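Local structure of L-amino acid deaminase (Proteus vulgaris, 5HXW) at residues Gly32-Gln37 with Val223-Gly228; Gly239-Arg244 with Ser391-Ile396; Gly274-Leu279 with Phe284-Ala289; Pro317-Ala320 with Pro325-Ile328. The protein probably oxidises L-amino acids to the corresponding keto acids with release of ammonia, using a bound flavin-adenine dinucleotide as cofactor. One frame throughout, in Å; residues are numbered along the deposited sequence.

Contact 2 lies deep in the chain, about 9 Å from its centre, and touches both the adenine and the flavin end of FAD. Contact 1 is peripheral, its centre about 24 Å from that of contact 2, with the side chain of T225 about 7 Å from FAD. Contacts 3 and 4 lie across the chain's centre from contact 1, about 43 and 42 Å from it between centres; from contact 2 they are about 25 and 18 Å away. Contacts 2, 3 and 4 all involve one large mixed sheet. A single detergent molecule links contacts 2 and 4, whose nearest atoms are about 5 Å apart, since M394, I396, V326 and I328 all line its pocket.

Contact 1. Residues Gly32-Gln37 with Val223-Gly228; sequences GALPKQ and VVTEKG
L34 reaches the turn T225-G228 with one methyl, and that methyl makes every close approach. Chi1 of -164° sets CG anti to the backbone N and carries CD2 to the turn, 3.4 Å from T225 OG1 and 3.6 Å from G228 O, where a compact apolar group suits polar atoms already occupied. Backbone bonds close the type I turn in both directions, T225 N to G228 O at 2.8 Å and G228 N to T225 O at 3.1 Å. The T225 side chain adds a second bond to the same oxygen: OG1 donates to G228 O at 2.7 Å, so two donors grip it from opposite faces of its carbonyl plane. At G228, phi 132° is a shape at which a side chain would press on the preceding carbonyl.

The other flank is looser. K227 CB lies 4.0 Å from L34 CD2, but the rest of this long chain heads away to the surface, as suits a lysine.

This is the tight turn of a beta hairpin, strands 219-225 and 228-231, with T225 close to the FAD-binding A210. L34, in the loop before strand 40-43, also leans on I230 of strand 228-231 and on Y205 of strand 203-205, the edge of the six-stranded sheet.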
loop_
_atom_site.group_PDB
_atom_site.type_symbol
_atom_site.label_atom_id
_atom_site.label_comp_id
_atom_site.label_asym_id
_atom_site.label_seq_id
_atom_site.Cartn_x
_atom_site.Cartn_y
_atom_site.Cartn_z
ATOM N N GLY A 32 20.951 20.566 0.797
ATOM C CA GLY A 32 21.205 21.666 1.727
ATOM C C GLY A 32 20.862 21.315 3.160
ATOM O O GLY A 32 20.550 20.159 3.470
ATOM N N ALA A 33 20.921 22.320 4.031
ATOM C CA ALA A 33 20.671 22.148 5.461
ATOM C C ALA A 33 19.210 21.807 5.766
ATOM O O ALA A 33 18.302 22.198 5.023
ATOM C CB ALA A 33 21.104 23.394 6.224
ATOM N N LEU A 34 19.002 21.059 6.851
ATOM C CA LEU A 34 17.673 20.793 7.395
ATOM C C LEU A 34 17.073 22.106 7.924
ATOM O O LEU A 34 17.757 22.847 8.637
ATOM C CB LEU A 34 17.754 19.740 8.507
ATOM C CG LEU A 34 16.476 19.029 8.975
ATOM C CD1 LEU A 34 16.059 17.914 8.023
ATOM C CD2 LEU A 34 16.668 18.487 10.379
ATOM N N PRO A 35 15.806 22.407 7.562
ATOM C CA PRO A 35 15.176 23.685 7.925
ATOM C C PRO A 35 14.900 23.830 9.418
ATOM O O PRO A 35 14.654 22.834 10.105
ATOM C CB PRO A 35 13.845 23.661 7.161
ATOM C CG PRO A 35 13.981 22.577 6.149
ATOM C CD PRO A 35 14.891 21.569 6.768
ATOM N N LYS A 36 14.948 25.070 9.899
ATOM C CA LYS A 36 14.587 25.403 11.278
ATOM C C LYS A 36 13.101 25.151 11.534
ATOM O O LYS A 36 12.735 24.597 12.573
ATOM C CB LYS A 36 14.919 26.865 11.605
ATOM C CG LYS A 36 16.400 27.209 11.672
ATOM C CD LYS A 36 16.614 28.445 12.536
ATOM C CE LYS A 36 18.009 29.030 12.378
ATOM N NZ LYS A 36 18.073 30.030 11.275
ATOM N N GLN A 37 12.262 25.541 10.572
ATOM C CA GLN A 37 10.809 25.543 10.734
ATOM C C GLN A 37 10.092 24.926 9.535
ATOM O O GLN A 37 10.605 24.955 8.414
ATOM C CB GLN A 37 10.322 26.979 10.954
ATOM C CG GLN A 37 9.065 27.110 11.803
ATOM C CD GLN A 37 8.679 28.558 12.057
ATOM O OE1 GLN A 37 8.810 29.060 13.177
ATOM N NE2 GLN A 37 8.206 29.238 11.018
ATOM N N VAL A 223 9.872 18.324 15.699
ATOM C CA VAL A 223 10.105 16.930 15.308
ATOM C C VAL A 223 11.622 16.724 15.315
ATOM O O VAL A 223 12.357 17.456 14.640
ATOM C CB VAL A 223 9.475 16.587 13.928
ATOM C CG1 VAL A 223 10.048 15.301 13.340
ATOM C CG2 VAL A 223 7.966 16.464 14.046
ATOM N N VAL A 224 12.084 15.747 16.095
ATOM C CA VAL A 224 13.520 15.501 16.241
ATOM C C VAL A 224 13.972 14.417 15.269
ATOM O O VAL A 224 13.467 13.287 15.295
ATOM C CB VAL A 224 13.935 15.171 17.703
ATOM C CG1 VAL A 224 15.449 15.044 17.827
ATOM C CG2 VAL A 224 13.445 16.245 18.663
ATOM N N THR A 225 14.913 14.790 14.402
ATOM C CA THR A 225 15.535 13.869 13.448
ATOM C C THR A 225 17.020 13.692 13.780
ATOM O O THR A 225 17.566 14.420 14.615
ATOM C CB THR A 225 15.375 14.336 11.973
ATOM O OG1 THR A 225 16.262 15.427 11.699
ATOM C CG2 THR A 225 13.929 14.741 11.645
ATOM N N GLU A 226 17.664 12.729 13.121
ATOM C CA GLU A 226 19.113 12.504 13.253
ATOM C C GLU A 226 19.967 13.656 12.694
ATOM O O GLU A 226 21.129 13.815 13.080
ATOM C CB GLU A 226 19.518 11.164 12.620
ATOM C CG GLU A 226 19.246 11.048 11.126
ATOM C CD GLU A 226 19.545 9.668 10.573
ATOM O OE1 GLU A 226 18.692 9.134 9.831
ATOM O OE2 GLU A 226 20.625 9.114 10.875
ATOM N N LYS A 227 19.383 14.439 11.786
ATOM C CA LYS A 227 20.027 15.628 11.221
ATOM C C LYS A 227 19.767 16.896 12.050
ATOM O O LYS A 227 20.355 17.949 11.782
ATOM C CB LYS A 227 19.584 15.836 9.765
ATOM C CG LYS A 227 20.336 14.993 8.743
ATOM C CD LYS A 227 19.811 15.256 7.339
ATOM C CE LYS A 227 20.529 14.423 6.288
ATOM N NZ LYS A 227 21.807 15.049 5.848
ATOM N N GLY A 228 18.895 16.782 13.054
ATOM C CA GLY A 228 18.509 17.909 13.907
ATOM C C GLY A 228 17.007 18.046 14.088
ATOM O O GLY A 228 16.244 17.148 13.722
#

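Contact 2. Residues Gly239-Arg244 with Ser391-Ile396; sequences GGVWSR and SGAMAI. With FAD (flavin-adenine dinucleotide), chain G.
V241 and A395 bring their CA atoms to 5.0 Å where the loop leading into helix 243-248 passes strand 386-396, without a backbone hydrogen bond between them. The branched V241 bridges the two backbones with CG1, which chi1 of -53° sets anti to its own carbonyl carbon. This methyl is 3.4 Å from A393 O and 4.0 Å from A395 CB. A393 and A395, two apart on the strand, present small methyls on the same side, and so let the loop come near. M394 between them points to the other side, where its CG packs 3.4 Å from the flavin methyl C8M and its bent thioether chain also borders the detergent pocket. G392 suits its place because a side chain there would run into C7M of FAD.

The loop handles the other half of the cofactor. G240 adopts a positive phi and passes so near the pyrophosphate that a CB would strike O1A. W242 CB lies 3.5 Å from FAD N7A of the adenine. G239 O accepts from W242 N and sits in plane at the edge of the indole, whose NE1 is bonded to E74.

Adenine and pyrophosphate beside the G239-G240 loop, with the flavin's methyl-bearing rim against a strand, make up part of the FAD site of a DAO-family oxidoreductase built on a Rossmann-type nucleotide fold.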
loop_
_atom_site.group_PDB
_atom_site.type_symbol
_atom_site.label_atom_id
_atom_site.label_comp_id
_atom_site.label_asym_id
_atom_site.label_seq_id
_atom_site.Cartn_x
_atom_site.Cartn_y
_atom_site.Cartn_z
ATOM N N GLY A 239 4.611 6.252 8.225
ATOM C CA GLY A 239 5.844 5.470 8.272
ATOM C C GLY A 239 5.722 4.017 7.859
ATOM O O GLY A 239 6.628 3.222 8.129
ATOM N N GLY A 240 4.615 3.678 7.191
ATOM C CA GLY A 240 4.344 2.320 6.715
ATOM C C GLY A 240 4.290 1.307 7.842
ATOM O O GLY A 240 3.463 1.426 8.756
ATOM N N VAL A 241 5.194 0.330 7.779
ATOM C CA VAL A 241 5.289 -0.738 8.786
ATOM C C VAL A 241 5.867 -0.246 10.123
ATOM O O VAL A 241 5.656 -0.874 11.163
ATOM C CB VAL A 241 6.041 -2.000 8.261
ATOM C CG1 VAL A 241 5.431 -2.491 6.953
ATOM C CG2 VAL A 241 7.540 -1.767 8.092
ATOM N N TRP A 242 6.565 0.889 10.079
ATOM C CA TRP A 242 7.245 1.471 11.239
ATOM C C TRP A 242 6.365 2.404 12.076
ATOM O O TRP A 242 6.801 2.885 13.128
ATOM C CB TRP A 242 8.495 2.226 10.786
ATOM C CG TRP A 242 9.432 1.395 9.970
ATOM C CD1 TRP A 242 9.432 1.258 8.613
ATOM C CD2 TRP A 242 10.508 0.586 10.459
ATOM N NE1 TRP A 242 10.439 0.412 8.224
ATOM C CE2 TRP A 242 11.117 -0.016 9.335
ATOM C CE3 TRP A 242 11.021 0.312 11.739
ATOM C CZ2 TRP A 242 12.218 -0.882 9.449
ATOM C CZ3 TRP A 242 12.113 -0.548 11.854
ATOM C CH2 TRP A 242 12.696 -1.137 10.713
ATOM N N SER A 243 5.137 2.650 11.615
ATOM C CA SER A 243 4.224 3.598 12.265
ATOM C C SER A 243 3.873 3.241 13.715
ATOM O O SER A 243 3.808 4.133 14.571
ATOM C CB SER A 243 2.956 3.785 11.435
ATOM O OG SER A 243 3.246 4.396 10.191
ATOM N N ARG A 244 3.659 1.951 13.980
ATOM C CA ARG A 244 3.430 1.450 15.340
ATOM C C ARG A 244 4.588 1.811 16.280
ATOM O O ARG A 244 4.361 2.345 17.376
ATOM C CB ARG A 244 3.191 -0.070 15.345
ATOM C CG ARG A 244 3.259 -0.662 16.741
ATOM C CD ARG A 244 2.972 -2.146 16.836
ATOM N NE ARG A 244 3.235 -2.592 18.207
ATOM C CZ ARG A 244 2.389 -2.482 19.236
ATOM N NH1 ARG A 244 1.182 -1.946 19.082
ATOM N NH2 ARG A 244 2.758 -2.917 20.433
ATOM N N SER A 391 10.853 -9.443 -1.803
ATOM C CA SER A 391 9.876 -9.602 -0.733
ATOM C C SER A 391 9.292 -8.236 -0.360
ATOM O O SER A 391 10.005 -7.228 -0.371
ATOM C CB SER A 391 10.529 -10.253 0.479
ATOM O OG SER A 391 9.579 -10.500 1.498
ATOM N N GLY A 392 7.998 -8.208 -0.046
ATOM C CA GLY A 392 7.327 -6.982 0.383
ATOM C C GLY A 392 6.699 -7.108 1.760
ATOM O O GLY A 392 5.926 -8.044 2.007
ATOM N N ALA A 393 7.013 -6.153 2.640
ATOM C CA ALA A 393 6.530 -6.146 4.030
ATOM C C ALA A 393 5.331 -5.225 4.242
ATOM O O ALA A 393 5.399 -4.033 3.946
ATOM C CB ALA A 393 7.654 -5.757 4.981
ATOM N N MET A 394 4.245 -5.791 4.768
ATOM C CA MET A 394 3.058 -5.022 5.174
ATOM C C MET A 394 2.946 -4.956 6.699
ATOM O O MET A 394 3.632 -5.688 7.420
ATOM C CB MET A 394 1.771 -5.661 4.639
ATOM C CG MET A 394 1.747 -5.986 3.162
ATOM S SD MET A 394 0.732 -7.442 2.859
ATOM C CE MET A 394 1.724 -8.290 1.636
ATOM N N ALA A 395 2.078 -4.061 7.167
ATOM C CA ALA A 395 1.603 -4.038 8.547
ATOM C C ALA A 395 0.097 -3.826 8.496
ATOM O O ALA A 395 -0.380 -2.806 7.986
ATOM C CB ALA A 395 2.293 -2.947 9.350
ATOM N N ILE A 396 -0.639 -4.810 9.006
ATOM C CA ILE A 396 -2.095 -4.880 8.866
ATOM C C ILE A 396 -2.771 -4.874 10.243
ATOM O O ILE A 396 -2.314 -5.553 11.168
ATOM C CB ILE A 396 -2.506 -6.123 8.013
ATOM C CG1 ILE A 396 -1.837 -6.111 6.617
ATOM C CG2 ILE A 396 -4.019 -6.284 7.892
ATOM C CD1 ILE A 396 -2.140 -4.914 5.729
HETATM P PA FAD G . 5.645 2.879 2.672
HETATM O O1A FAD G . 6.455 1.742 3.241
HETATM O O2A FAD G . 5.495 2.979 1.184
HETATM O O5B FAD G . 6.258 4.261 3.207
HETATM C C5B FAD G . 6.668 4.411 4.558
HETATM C C4B FAD G . 7.998 5.137 4.561
HETATM O O4B FAD G . 8.209 5.757 5.827
HETATM C C3B FAD G . 9.158 4.182 4.336
HETATM O O3B FAD G . 9.855 4.632 3.171
HETATM C C2B FAD G . 10.009 4.302 5.592
HETATM O O2B FAD G . 11.408 4.282 5.311
HETATM C C1B FAD G . 9.590 5.645 6.159
HETATM N N9A FAD G . 9.753 5.778 7.625
HETATM C C8A FAD G . 9.271 4.941 8.567
HETATM N N7A FAD G . 9.586 5.369 9.811
HETATM C C5A FAD G . 10.288 6.507 9.672
HETATM C C6A FAD G . 10.929 7.480 10.587
HETATM N N6A FAD G . 10.864 7.292 11.923
HETATM N N1A FAD G . 11.564 8.552 10.044
HETATM C C2A FAD G . 11.621 8.745 8.709
HETATM N N3A FAD G . 11.062 7.897 7.817
HETATM C C4A FAD G . 10.391 6.784 8.229
HETATM N N1 FAD G . -1.464 -1.851 -2.914
HETATM C C2 FAD G . -2.329 -1.757 -3.954
HETATM O O2 FAD G . -3.093 -0.770 -3.991
HETATM N N3 FAD G . -2.389 -2.690 -4.926
HETATM C C4 FAD G . -1.591 -3.777 -4.936
HETATM O O4 FAD G . -1.671 -4.621 -5.861
HETATM C C4X FAD G . -0.607 -3.948 -3.827
HETATM N N5 FAD G . 0.237 -5.006 -3.748
HETATM C C5X FAD G . 1.116 -5.144 -2.717
HETATM C C6 FAD G . 1.980 -6.244 -2.660
HETATM C C7 FAD G . 2.895 -6.380 -1.613
HETATM C C7M FAD G . 3.810 -7.581 -1.584
HETATM C C8 FAD G . 2.946 -5.334 -0.544
HETATM C C8M FAD G . 3.898 -5.390 0.619
HETATM C C9 FAD G . 2.090 -4.246 -0.604
HETATM C C9A FAD G . 1.176 -4.104 -1.644
HETATM N N10 FAD G . 0.313 -2.979 -1.709
HETATM C C10 FAD G . -0.598 -2.886 -2.786
HETATM C "C1'" FAD G . 0.322 -1.966 -0.645
HETATM C "C2'" FAD G . 1.108 -0.691 -0.846
HETATM O "O2'" FAD G . 2.456 -1.008 -1.199
HETATM C "C3'" FAD G . 1.112 0.034 0.499
HETATM O "O3'" FAD G . -0.173 -0.042 1.155
HETATM C "C4'" FAD G . 1.554 1.489 0.369
HETATM O "O4'" FAD G . 2.860 1.583 -0.232
HETATM C "C5'" FAD G . 1.582 2.121 1.749
HETATM O "O5'" FAD G . 2.304 3.337 1.665
HETATM P P FAD G . 3.031 3.943 2.953
HETATM O O1P FAD G . 3.619 5.253 2.510
HETATM O O2P FAD G . 2.059 3.930 4.101
HETATM O O3P FAD G . 4.176 2.870 3.322
#

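Contact 3. Residues Gly274-Leu279 with Phe284-Ala289; sequences GGNVAL and FFREQA
V277 and F285 form the hydrogen-bonded pair at the middle of this contact and satisfy each other's backbone. V277 N donates to F285 O at 3.0 Å, nearly in line with the carbonyl, and F285 N returns a bond to V277 O at 3.1 Å in the carbonyl plane. The third bond, E287 N to G275 O at 3.2 Å, is less regular: the donor stands 41° out of the carbonyl plane, where G275, with positive phi, leads into the strand. Outward, the backbones of N276 and A278 bond to strand 117-123 (G120, V122) and that of R286 to A294 of strand 293-303.

On one face, chi1 of 65° puts F285 CG between the backbone N and the carbonyl carbon, and the ring lies back over its strand neighbour. V277 CB sits over one ring face, offset toward the rim, in a CH-pi contact 3.8 Å from the centroid. F378 and F381 meet this ring edge-to-face, so a large aromatic fits.

The opposite face is more polar. N276 OD1 lies near F285 O, but both are acceptors; the amide is held instead through ND2, bonded to Q82 OE1. The buried guanidinium of R286 is held by several partners: NH2 donates to Q288 OE1 at 3.1 Å and to Y80 O, while NH1 meets D185 in a salt bridge and S183 OG. At the far end, the small A278 lets F284 lie against its methyl, CB to CD1 3.6 Å.

Strands 276-279 and 284-287 run antiparallel at 176°: a beta hairpin within the large mixed sheet, with N276 and R286 reaching the FAD-binding Q82, G81 and Y80.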
loop_
_atom_site.group_PDB
_atom_site.type_symbol
_atom_site.label_atom_id
_atom_site.label_comp_id
_atom_site.label_asym_id
_atom_site.label_seq_id
_atom_site.Cartn_x
_atom_site.Cartn_y
_atom_site.Cartn_z
ATOM N N GLY A 274 -2.256 -10.333 -21.831
ATOM C CA GLY A 274 -2.459 -8.963 -21.346
ATOM C C GLY A 274 -3.504 -8.862 -20.248
ATOM O O GLY A 274 -4.164 -9.851 -19.904
ATOM N N GLY A 275 -3.651 -7.656 -19.703
ATOM C CA GLY A 275 -4.609 -7.385 -18.633
ATOM C C GLY A 275 -4.239 -7.975 -17.279
ATOM O O GLY A 275 -3.106 -8.430 -17.069
ATOM N N ASN A 276 -5.210 -7.943 -16.366
ATOM C CA ASN A 276 -5.094 -8.518 -15.028
ATOM C C ASN A 276 -5.942 -9.783 -14.945
ATOM O O ASN A 276 -7.111 -9.787 -15.363
ATOM C CB ASN A 276 -5.539 -7.489 -13.981
ATOM C CG ASN A 276 -5.201 -7.890 -12.548
ATOM O OD1 ASN A 276 -4.737 -8.997 -12.266
ATOM N ND2 ASN A 276 -5.446 -6.970 -11.625
ATOM N N VAL A 277 -5.343 -10.853 -14.420
ATOM C CA VAL A 277 -5.992 -12.167 -14.326
ATOM C C VAL A 277 -5.757 -12.797 -12.950
ATOM O O VAL A 277 -4.624 -12.832 -12.451
ATOM C CB VAL A 277 -5.536 -13.115 -15.474
ATOM C CG1 VAL A 277 -5.957 -14.560 -15.234
ATOM C CG2 VAL A 277 -6.067 -12.647 -16.826
ATOM N N ALA A 278 -6.846 -13.278 -12.348
ATOM C CA ALA A 278 -6.816 -14.003 -11.079
ATOM C C ALA A 278 -7.586 -15.321 -11.220
ATOM O O ALA A 278 -8.807 -15.318 -11.397
ATOM C CB ALA A 278 -7.400 -13.142 -9.967
ATOM N N LEU A 279 -6.862 -16.438 -11.151
ATOM C CA LEU A 279 -7.439 -17.769 -11.385
ATOM C C LEU A 279 -7.325 -18.694 -10.164
ATOM O O LEU A 279 -6.438 -18.494 -9.326
ATOM C CB LEU A 279 -6.767 -18.442 -12.592
ATOM C CG LEU A 279 -6.836 -17.836 -13.995
ATOM C CD1 LEU A 279 -5.775 -18.469 -14.876
ATOM C CD2 LEU A 279 -8.209 -17.982 -14.631
ATOM N N PHE A 284 -1.888 -15.657 -10.629
ATOM C CA PHE A 284 -2.118 -14.214 -10.612
ATOM C C PHE A 284 -1.068 -13.521 -11.464
ATOM O O PHE A 284 0.131 -13.666 -11.207
ATOM C CB PHE A 284 -2.067 -13.649 -9.180
ATOM C CG PHE A 284 -3.028 -14.297 -8.226
ATOM C CD1 PHE A 284 -4.360 -13.887 -8.165
ATOM C CD2 PHE A 284 -2.600 -15.316 -7.373
ATOM C CE1 PHE A 284 -5.252 -14.487 -7.279
ATOM C CE2 PHE A 284 -3.488 -15.919 -6.487
ATOM C CZ PHE A 284 -4.815 -15.503 -6.436
ATOM N N PHE A 285 -1.517 -12.782 -12.481
ATOM C CA PHE A 285 -0.619 -11.940 -13.280
ATOM C C PHE A 285 -1.233 -10.616 -13.735
ATOM O O PHE A 285 -2.453 -10.495 -13.887
ATOM C CB PHE A 285 0.009 -12.706 -14.457
ATOM C CG PHE A 285 -0.975 -13.165 -15.497
ATOM C CD1 PHE A 285 -1.301 -12.348 -16.582
ATOM C CD2 PHE A 285 -1.556 -14.429 -15.412
ATOM C CE1 PHE A 285 -2.202 -12.779 -17.547
ATOM C CE2 PHE A 285 -2.448 -14.870 -16.378
ATOM C CZ PHE A 285 -2.770 -14.046 -17.448
ATOM N N ARG A 286 -0.362 -9.629 -13.929
ATOM C CA ARG A 286 -0.750 -8.293 -14.355
ATOM C C ARG A 286 0.277 -7.754 -15.342
ATOM O O ARG A 286 1.484 -7.771 -15.065
ATOM C CB ARG A 286 -0.875 -7.361 -13.143
ATOM C CG ARG A 286 -1.275 -5.933 -13.489
ATOM C CD ARG A 286 -1.052 -4.961 -12.343
ATOM N NE ARG A 286 0.337 -4.888 -11.874
ATOM C CZ ARG A 286 1.321 -4.195 -12.452
ATOM N NH1 ARG A 286 1.118 -3.496 -13.567
ATOM N NH2 ARG A 286 2.532 -4.212 -11.910
ATOM N N GLU A 287 -0.212 -7.281 -16.488
ATOM C CA GLU A 287 0.632 -6.660 -17.505
ATOM C C GLU A 287 0.993 -5.227 -17.117
ATOM O O GLU A 287 0.120 -4.422 -16.769
ATOM C CB GLU A 287 -0.059 -6.680 -18.869
ATOM C CG GLU A 287 0.865 -6.354 -20.037
ATOM C CD GLU A 287 0.127 -6.085 -21.331
ATOM O OE1 GLU A 287 -1.070 -5.725 -21.291
ATOM O OE2 GLU A 287 0.756 -6.229 -22.400
ATOM N N GLN A 288 2.284 -4.922 -17.190
ATOM C CA GLN A 288 2.797 -3.583 -16.901
ATOM C C GLN A 288 2.656 -2.679 -18.133
ATOM O O GLN A 288 2.208 -3.133 -19.191
ATOM C CB GLN A 288 4.250 -3.656 -16.412
ATOM C CG GLN A 288 4.448 -4.570 -15.208
ATOM C CD GLN A 288 5.538 -4.098 -14.267
ATOM O OE1 GLN A 288 5.253 -3.624 -13.169
ATOM N NE2 GLN A 288 6.793 -4.228 -14.687
ATOM N N ALA A 289 3.031 -1.406 -17.990
ATOM C CA ALA A 289 2.928 -0.425 -19.079
ATOM C C ALA A 289 3.910 -0.674 -20.233
ATOM O O ALA A 289 3.666 -0.235 -21.362
ATOM C CB ALA A 289 3.082 0.991 -18.540
#

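Contact 4. Residues Pro317-Ala320 with Pro325-Ile328; sequences PLLA and PVHI. With 16A (cetyl-trimethyl-ammonium), chain J.
L319 meets V326 and I328 through methyl groups alone, and the unusual feature is that the strand side of this contact is shared with a detergent: the cetyl tail of a bound cetyl-trimethyl-ammonium touches V326 and I328 but not L319. L319 CD2 rests 3.8 Å from V326 CG1, the two side chains crossing at about a right angle. The other branch, L319 CD1, comes only to 4.5 Å from I328 CD1, so the contact thins toward that end.

V326 divides its two methyls between protein and ligand. With chi1 168°, CG1 stands anti to the backbone N and takes the leucine, whereas CG2 lies beside that N and touches the tail, 3.9 Å from C11 of the detergent. I328 extends the apolar lining with the tip of its longer branch, CD1 being 3.9 Å from C3 of the same molecule. Branched aliphatic residues suit this place, since they match a hydrocarbon chain, which offers dispersion contacts.

Around the contact, V326 packs on I300 and A302, and P325 and H327 bond through their backbones to strand 293-303, next to which strand 326-329 runs parallel in the large sheet. L318 packs on F324 and E400. The segment 317-320 lies on the surface of this membrane-bound enzyme, with P317 and A320 exposed, and apolar side chains there may face lipid.

The detergent's other end reaches inward: its headgroup carbon C18 lies 3.8 Å from C9A of FAD. The arrangement is consistent with one wall of an elongated detergent-filled pocket leading toward the flavin.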
loop_
_atom_site.group_PDB
_atom_site.type_symbol
_atom_site.label_atom_id
_atom_site.label_comp_id
_atom_site.label_asym_id
_atom_site.label_seq_id
_atom_site.Cartn_x
_atom_site.Cartn_y
_atom_site.Cartn_z
ATOM N N PRO A 317 -9.914 -14.543 13.642
ATOM C CA PRO A 317 -10.989 -14.654 12.633
ATOM C C PRO A 317 -10.549 -14.523 11.165
ATOM O O PRO A 317 -11.348 -14.804 10.265
ATOM C CB PRO A 317 -11.929 -13.497 12.995
ATOM C CG PRO A 317 -11.711 -13.286 14.447
ATOM C CD PRO A 317 -10.236 -13.484 14.623
ATOM N N LEU A 318 -9.311 -14.086 10.932
ATOM C CA LEU A 318 -8.733 -14.078 9.586
ATOM C C LEU A 318 -8.213 -15.464 9.201
ATOM O O LEU A 318 -8.301 -15.853 8.036
ATOM C CB LEU A 318 -7.639 -13.009 9.445
ATOM C CG LEU A 318 -8.014 -11.524 9.583
ATOM C CD1 LEU A 318 -6.753 -10.686 9.713
ATOM C CD2 LEU A 318 -8.871 -11.008 8.433
ATOM N N LEU A 319 -7.702 -16.212 10.180
ATOM C CA LEU A 319 -7.298 -17.609 9.970
ATOM C C LEU A 319 -8.494 -18.567 9.809
ATOM O O LEU A 319 -8.307 -19.762 9.540
ATOM C CB LEU A 319 -6.369 -18.097 11.096
ATOM C CG LEU A 319 -5.051 -17.391 11.456
ATOM C CD1 LEU A 319 -4.277 -18.251 12.445
ATOM C CD2 LEU A 319 -4.182 -17.072 10.247
ATOM N N ALA A 320 -9.709 -18.029 9.970
ATOM C CA ALA A 320 -10.958 -18.790 9.837
ATOM C C ALA A 320 -11.267 -19.196 8.393
ATOM O O ALA A 320 -11.587 -20.365 8.141
ATOM C CB ALA A 320 -12.126 -18.022 10.446
ATOM N N PRO A 325 -4.893 -17.129 2.860
ATOM C CA PRO A 325 -3.582 -17.694 2.581
ATOM C C PRO A 325 -2.476 -17.365 3.602
ATOM O O PRO A 325 -1.291 -17.405 3.247
ATOM C CB PRO A 325 -3.253 -17.069 1.222
ATOM C CG PRO A 325 -3.992 -15.754 1.209
ATOM C CD PRO A 325 -4.977 -15.748 2.347
ATOM N N VAL A 326 -2.852 -17.059 4.844
ATOM C CA VAL A 326 -1.868 -16.665 5.861
ATOM C C VAL A 326 -1.205 -17.869 6.536
ATOM O O VAL A 326 -1.880 -18.710 7.135
ATOM C CB VAL A 326 -2.426 -15.631 6.878
ATOM C CG1 VAL A 326 -1.496 -15.456 8.073
ATOM C CG2 VAL A 326 -2.611 -14.286 6.198
ATOM N N HIS A 327 0.122 -17.939 6.397
ATOM C CA HIS A 327 0.957 -18.891 7.129
ATOM C C HIS A 327 1.679 -18.206 8.283
ATOM O O HIS A 327 2.293 -17.146 8.106
ATOM C CB HIS A 327 1.983 -19.566 6.209
ATOM C CG HIS A 327 1.417 -20.669 5.369
ATOM N ND1 HIS A 327 1.650 -20.763 4.015
ATOM C CD2 HIS A 327 0.632 -21.726 5.690
ATOM C CE1 HIS A 327 1.031 -21.827 3.535
ATOM N NE2 HIS A 327 0.405 -22.429 4.530
ATOM N N ILE A 328 1.579 -18.818 9.461
ATOM C CA ILE A 328 2.336 -18.405 10.642
ATOM C C ILE A 328 3.758 -18.939 10.472
ATOM O O ILE A 328 3.956 -20.125 10.185
ATOM C CB ILE A 328 1.685 -18.925 11.959
ATOM C CG1 ILE A 328 0.226 -18.435 12.117
ATOM C CG2 ILE A 328 2.537 -18.603 13.188
ATOM C CD1 ILE A 328 0.005 -16.930 12.117
HETATM C C1 16A J . -2.118 -16.095 16.225
HETATM C C2 16A J . -1.369 -14.979 15.530
HETATM C C3 16A J . -2.136 -14.489 14.307
HETATM C C4 16A J . -1.301 -13.498 13.506
HETATM C C5 16A J . -1.772 -13.425 12.060
HETATM C C6 16A J . -1.562 -12.026 11.498
HETATM C C7 16A J . -2.241 -11.869 10.143
HETATM C C8 16A J . -1.475 -10.886 9.268
HETATM C C9 16A J . -2.432 -10.100 8.382
HETATM C C10 16A J . -2.221 -10.436 6.909
HETATM C C11 16A J . -3.544 -10.486 6.155
HETATM C C12 16A J . -3.728 -9.243 5.290
HETATM C C13 16A J . -3.847 -9.601 3.813
HETATM C C14 16A J . -3.676 -8.359 2.944
HETATM C C15 16A J . -2.824 -8.661 1.714
HETATM C C16 16A J . -3.273 -7.804 0.520
HETATM N N1 16A J . -2.235 -7.434 -0.477
HETATM C C17 16A J . -2.907 -6.736 -1.579
HETATM C C18 16A J . -1.235 -6.504 0.066
HETATM C C19 16A J . -1.555 -8.607 -1.055
#